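Local coordinates for aromatic-amino-acid aminotransferase (Burkholderia pseudomallei, PDB 4F4E), which probably catalyses amino-group transfer between aromatic amino acids such as tyrosine and 2-oxoglutarate, using covalently bound pyridoxal 5'-phosphate, and works as a homodimer, at residues Q238-S243 against Q332-M337; A343-L348 against I398-L403. One frame throughout, in Å; residues are numbered along the deposited sequence. Where two conformers were deposited one is given.

Contact 1 (Q238-S243 against Q332-M337); sequences QGFGES and QELGEM
The loop that leaves strand 230-235 of the central mixed sheet, on its way to helix 249-256, lays Gly239 and Phe240 against Leu334 and Met337 of the long helix 324-354. Leu334 is the residue on which the contact turns. Its CG stands anti to the backbone N (chi1 180°), which carries the fork of the side chain out toward the loop and gives each methyl a separate task. CD1 rests over one face of the Phe240 ring in a CH-pi contact, 3.8 Å from the ring centroid and displaced toward the rim, with CZ its nearest ring atom (CD1 to CZ, 3.6 Å). CD2 turns instead to the loop backbone, where it lies 3.9 Å from CA of Gly239 and 3.8 Å from O of Gln238. Gly239, at a positive phi of 111°, has no side chain to keep that methyl away. Met337, one helical turn along from Leu334, bends at its last torsion and brings CE to the edge of the same ring, near its plane, 4.0 Å from CZ of Phe240. The ring is therefore gripped at a face and at an edge, and Met370 also touches it. Polar ties are made around this apolar core: Arg338 donates to O of Gly239, while the carboxylate of Asp247 accepts from the N atoms of Gly239 and Gly241. No hydrogen bond joins the two segments themselves, so the fit between them rests on apolar contact and complementary shape, with the Arg338 bond adding a polar tie from the same helix.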
loop_
_atom_site.group_PDB
_atom_site.type_symbol
_atom_site.label_atom_id
_atom_site.label_comp_id
_atom_site.label_asym_id
_atom_site.label_seq_id
_atom_site.Cartn_x
_atom_site.Cartn_y
_atom_site.Cartn_z
ATOM N N GLN A 238 -0.294 -19.224 -8.692
ATOM C CA GLN A 238 0.755 -19.961 -9.358
ATOM C C GLN A 238 1.254 -21.035 -8.408
ATOM O O GLN A 238 1.790 -20.726 -7.362
ATOM C CB GLN A 238 1.923 -19.066 -9.782
ATOM C CG GLN A 238 2.951 -19.807 -10.624
ATOM C CD GLN A 238 4.071 -18.906 -11.127
ATOM O OE1 GLN A 238 4.149 -17.701 -10.767
ATOM N NE2 GLN A 238 4.933 -19.463 -11.929
ATOM N N GLY A 239 1.057 -22.288 -8.797
ATOM C CA GLY A 239 1.400 -23.447 -7.965
ATOM C C GLY A 239 0.222 -24.240 -7.441
ATOM O O GLY A 239 0.409 -25.361 -6.953
ATOM N N PHE A 240 -0.985 -23.678 -7.511
ATOM C CA PHE A 240 -2.167 -24.413 -7.012
ATOM C C PHE A 240 -2.889 -25.274 -8.060
ATOM O O PHE A 240 -3.855 -25.989 -7.714
ATOM C CB PHE A 240 -3.164 -23.465 -6.356
ATOM C CG PHE A 240 -2.699 -22.941 -5.033
ATOM C CD1 PHE A 240 -2.886 -23.680 -3.891
ATOM C CD2 PHE A 240 -2.044 -21.734 -4.940
ATOM C CE1 PHE A 240 -2.468 -23.196 -2.646
ATOM C CE2 PHE A 240 -1.646 -21.253 -3.721
ATOM C CZ PHE A 240 -1.845 -21.992 -2.578
ATOM N N GLY A 241 -2.517 -25.125 -9.320
ATOM C CA GLY A 241 -3.242 -25.781 -10.405
ATOM C C GLY A 241 -2.559 -27.086 -10.783
ATOM O O GLY A 241 -2.967 -28.175 -10.356
ATOM N N GLU A 242 -1.512 -26.988 -11.577
ATOM C CA GLU A 242 -0.748 -28.184 -11.926
ATOM C C GLU A 242 0.653 -28.194 -11.318
ATOM O O GLU A 242 1.101 -29.200 -10.732
ATOM C CB GLU A 242 -0.661 -28.305 -13.445
ATOM C CG GLU A 242 0.186 -29.475 -13.922
ATOM C CD GLU A 242 -0.426 -30.834 -13.583
ATOM O OE1 GLU A 242 -1.670 -30.958 -13.317
ATOM O OE2 GLU A 242 0.358 -31.814 -13.619
ATOM N N SER A 243 1.382 -27.114 -11.527
ATOM C CA SER A 243 2.729 -26.966 -10.999
ATOM C C SER A 243 3.090 -25.507 -11.100
ATOM O O SER A 243 2.448 -24.760 -11.815
ATOM C CB SER A 243 3.741 -27.785 -11.805
ATOM O OG SER A 243 3.812 -27.315 -13.161
ATOM N N GLN A 332 8.072 -27.709 -2.155
ATOM C CA GLN A 332 7.522 -28.905 -1.570
ATOM C C GLN A 332 6.226 -28.636 -0.844
ATOM O O GLN A 332 5.228 -29.341 -1.041
ATOM C CB GLN A 332 8.539 -29.546 -0.623
ATOM C CG GLN A 332 8.060 -30.837 0.032
ATOM C CD GLN A 332 9.193 -31.521 0.769
ATOM O OE1 GLN A 332 9.658 -32.598 0.375
ATOM N NE2 GLN A 332 9.671 -30.890 1.811
ATOM N N GLU A 333 6.231 -27.600 -0.013
ATOM C CA GLU A 333 5.068 -27.278 0.778
ATOM C C GLU A 333 3.874 -26.782 -0.070
ATOM O O GLU A 333 2.738 -27.165 0.188
ATOM C CB GLU A 333 5.399 -26.309 1.935
ATOM C CG GLU A 333 4.238 -26.205 2.905
ATOM C CD GLU A 333 4.565 -25.573 4.250
ATOM O OE1 GLU A 333 3.608 -25.513 5.067
ATOM O OE2 GLU A 333 5.706 -25.120 4.493
ATOM N N LEU A 334 4.143 -25.961 -1.080
ATOM C CA LEU A 334 3.098 -25.482 -1.936
ATOM C C LEU A 334 2.498 -26.677 -2.701
ATOM O O LEU A 334 1.281 -26.767 -2.935
ATOM C CB LEU A 334 3.692 -24.468 -2.895
ATOM C CG LEU A 334 2.697 -23.861 -3.884
ATOM C CD1 LEU A 334 1.440 -23.302 -3.208
ATOM C CD2 LEU A 334 3.463 -22.825 -4.663
ATOM N N GLY A 335 3.353 -27.637 -3.034
ATOM C CA GLY A 335 2.882 -28.867 -3.674
ATOM C C GLY A 335 1.983 -29.705 -2.781
ATOM O O GLY A 335 1.007 -30.303 -3.249
ATOM N N GLU A 336 2.307 -29.738 -1.485
ATOM C CA GLU A 336 1.468 -30.447 -0.495
ATOM C C GLU A 336 0.089 -29.752 -0.383
ATOM O O GLU A 336 -0.936 -30.421 -0.292
ATOM C CB GLU A 336 2.173 -30.506 0.860
ATOM C CG GLU A 336 3.412 -31.378 0.811
ATOM C CD GLU A 336 4.280 -31.229 2.034
ATOM O OE1 GLU A 336 4.055 -30.281 2.825
ATOM O OE2 GLU A 336 5.229 -32.012 2.182
ATOM N N MET A 337 0.078 -28.437 -0.453
ATOM C CA MET A 337 -1.172 -27.695 -0.435
ATOM C C MET A 337 -2.010 -27.944 -1.709
ATOM O O MET A 337 -3.221 -28.241 -1.613
ATOM C CB MET A 337 -0.908 -26.205 -0.205
ATOM C CG MET A 337 -0.227 -25.923 1.118
ATOM S SD MET A 337 0.491 -24.281 1.167
ATOM C CE MET A 337 -0.914 -23.268 1.104
#

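Contact 2 (A343-L348 against I398-L403); sequences AMRNGL and ICVAAL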
loop_
_atom_site.group_PDB
_atom_site.type_symbol
_atom_site.label_atom_id
_atom_site.label_comp_id
_atom_site.label_asym_id
_atom_site.label_seq_id
_atom_site.Cartn_x
_atom_site.Cartn_y
_atom_site.Cartn_z
ATOM N N ALA A 343 -7.021 -33.871 -3.088
ATOM C CA ALA A 343 -7.486 -35.026 -2.294
ATOM C C ALA A 343 -8.918 -34.740 -1.777
ATOM O O ALA A 343 -9.786 -35.647 -1.716
ATOM C CB ALA A 343 -6.563 -35.261 -1.108
ATOM N N MET A 344 -9.158 -33.486 -1.418
ATOM C CA MET A 344 -10.474 -33.088 -0.879
ATOM C C MET A 344 -11.493 -33.079 -1.996
ATOM O O MET A 344 -12.631 -33.548 -1.806
ATOM C CB MET A 344 -10.412 -31.731 -0.160
ATOM C CG MET A 344 -9.605 -31.706 1.123
ATOM S SD MET A 344 -10.218 -32.852 2.373
ATOM C CE MET A 344 -9.211 -34.295 2.068
ATOM N N ARG A 345 -11.108 -32.543 -3.160
ATOM C CA ARG A 345 -11.977 -32.584 -4.327
ATOM C C ARG A 345 -12.372 -34.036 -4.604
ATOM O O ARG A 345 -13.571 -34.376 -4.741
ATOM C CB ARG A 345 -11.278 -32.025 -5.581
ATOM C CG ARG A 345 -11.115 -30.524 -5.532
ATOM C CD ARG A 345 -10.433 -29.979 -6.797
ATOM N NE ARG A 345 -10.307 -28.517 -6.763
ATOM C CZ ARG A 345 -11.309 -27.673 -6.976
ATOM N NH1 ARG A 345 -12.527 -28.128 -7.241
ATOM N NH2 ARG A 345 -11.092 -26.350 -6.920
ATOM N N ASN A 346 -11.382 -34.913 -4.686
ATOM C CA ASN A 346 -11.711 -36.283 -5.097
ATOM C C ASN A 346 -12.485 -37.017 -3.995
ATOM O O ASN A 346 -13.364 -37.846 -4.310
ATOM C CB ASN A 346 -10.508 -37.128 -5.486
ATOM C CG ASN A 346 -10.939 -38.437 -6.129
ATOM O OD1 ASN A 346 -11.808 -38.454 -7.033
ATOM N ND2 ASN A 346 -10.416 -39.542 -5.626
ATOM N N GLY A 347 -12.138 -36.728 -2.748
ATOM C CA GLY A 347 -12.850 -37.336 -1.620
ATOM C C GLY A 347 -14.307 -36.909 -1.615
ATOM O O GLY A 347 -15.171 -37.712 -1.304
ATOM N N LEU A 348 -14.599 -35.650 -1.950
ATOM C CA LEU A 348 -15.987 -35.190 -2.001
ATOM C C LEU A 348 -16.714 -35.882 -3.139
ATOM O O LEU A 348 -17.834 -36.414 -2.985
ATOM C CB LEU A 348 -16.078 -33.666 -2.110
ATOM C CG LEU A 348 -17.473 -33.005 -2.127
ATOM C CD1 LEU A 348 -18.285 -33.256 -0.844
ATOM C CD2 LEU A 348 -17.340 -31.520 -2.410
ATOM N N ILE A 398 -18.071 -22.761 -2.986
ATOM C CA ILE A 398 -17.427 -23.373 -1.794
ATOM C C ILE A 398 -15.890 -23.231 -1.942
ATOM O O ILE A 398 -15.352 -23.289 -3.056
ATOM C CB ILE A 398 -17.853 -24.845 -1.565
ATOM C CG1 ILE A 398 -17.492 -25.763 -2.744
ATOM C CG2 ILE A 398 -19.366 -24.918 -1.279
ATOM C CD1 ILE A 398 -17.628 -27.257 -2.411
ATOM N N CYS A 399 -15.230 -22.995 -0.808
ATOM C CA CYS A 399 -13.802 -23.031 -0.696
ATOM C C CYS A 399 -13.378 -24.457 -0.347
ATOM O O CYS A 399 -13.536 -24.908 0.791
ATOM C CB CYS A 399 -13.339 -22.059 0.373
ATOM S SG CYS A 399 -11.544 -21.908 0.437
ATOM N N VAL A 400 -12.963 -25.184 -1.374
ATOM C CA VAL A 400 -12.497 -26.526 -1.232
ATOM C C VAL A 400 -11.217 -26.576 -0.407
ATOM O O VAL A 400 -10.942 -27.563 0.235
ATOM C CB VAL A 400 -12.348 -27.172 -2.628
ATOM C CG1 VAL A 400 -11.669 -28.509 -2.532
ATOM C CG2 VAL A 400 -13.729 -27.352 -3.233
ATOM N N ALA A 401 -10.474 -25.461 -0.390
ATOM C CA ALA A 401 -9.305 -25.265 0.487
ATOM C C ALA A 401 -9.631 -25.156 1.974
ATOM O O ALA A 401 -8.697 -25.121 2.811
ATOM C CB ALA A 401 -8.478 -24.045 0.018
ATOM N N ALA A 402 -10.920 -25.052 2.318
ATOM C CA ALA A 402 -11.390 -25.098 3.702
ATOM C C ALA A 402 -11.930 -26.481 4.147
ATOM O O ALA A 402 -12.315 -26.691 5.293
ATOM C CB ALA A 402 -12.437 -23.996 3.930
ATOM N N LEU A 403 -11.815 -27.442 3.263
ATOM C CA LEU A 403 -12.159 -28.841 3.563
ATOM C C LEU A 403 -10.872 -29.529 4.022
ATOM O O LEU A 403 -9.793 -29.232 3.521
ATOM C CB LEU A 403 -12.673 -29.547 2.304
ATOM C CG LEU A 403 -13.992 -29.051 1.713
ATOM C CD1 LEU A 403 -14.283 -29.778 0.392
ATOM C CD2 LEU A 403 -15.099 -29.275 2.714
#
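Met344 has CG anti to its own carbonyl carbon (chi1 -67°), and the chain then bends at chi2 (-59°) and again at chi3, which sets CG and SD beside the carbonyl of Leu403 while the terminal methyl leads away. CG comes within 3.5 Å of O of Leu403 and 3.9 Å of its CB, and SD of Met344 lies 3.8 Å from C of Leu403. Arg345 leaves its backbone in the same way but stays extended from CG to NE, crossing Val400 at about a right angle. Its CG is 3.7 Å from CG1 of Val400, and farther along CG2 stands over one guanidinium face, offset toward the rim; Val400 was modelled in two conformers, and these details hold for one of them. The charged end goes on to a cluster of oxygen acceptors, where NH1 bonds to Ser372 OG and Ile364 O and NH2 to the carbonyls of Gly369 and Phe371, which fixes the rotation of the group and probably eases the burial of its charge. One turn after Met344, Leu348 reaches CD1 of Ile398 with its CD2 at 4.3 Å, a looser apolar touch. Leu408 of helix 408-419 meets both Met344 and Leu348. Helix 324-354 thus packs on the end of strand 397-399, which pairs with strand 371-373, and on the 3-10 turn 400-402 that follows it, an arrangement consistent with the small alpha/beta domain of class I aminotransferases.

Both contacts are made by helix 324-354, contact 1 on an earlier part and contact 2 on a later one. Their centres are 15 Å apart, and their nearest atoms, about 7 Å apart, do not touch. Along the chain they come in series: the pairing of 238-243 with 332-337 is complete before that of 343-348 with 398-403 begins. Contact 1 ties the helix to a loop from the large mixed sheet, whereas contact 2 ties it to the small antiparallel sheet of strands 371-373 and 397-399. One continuous helix thereby reaches from a loop of the large sheet to the small antiparallel sheet, as in related aminotransferases, where such a helix connects the large cofactor-binding domain with the small domain.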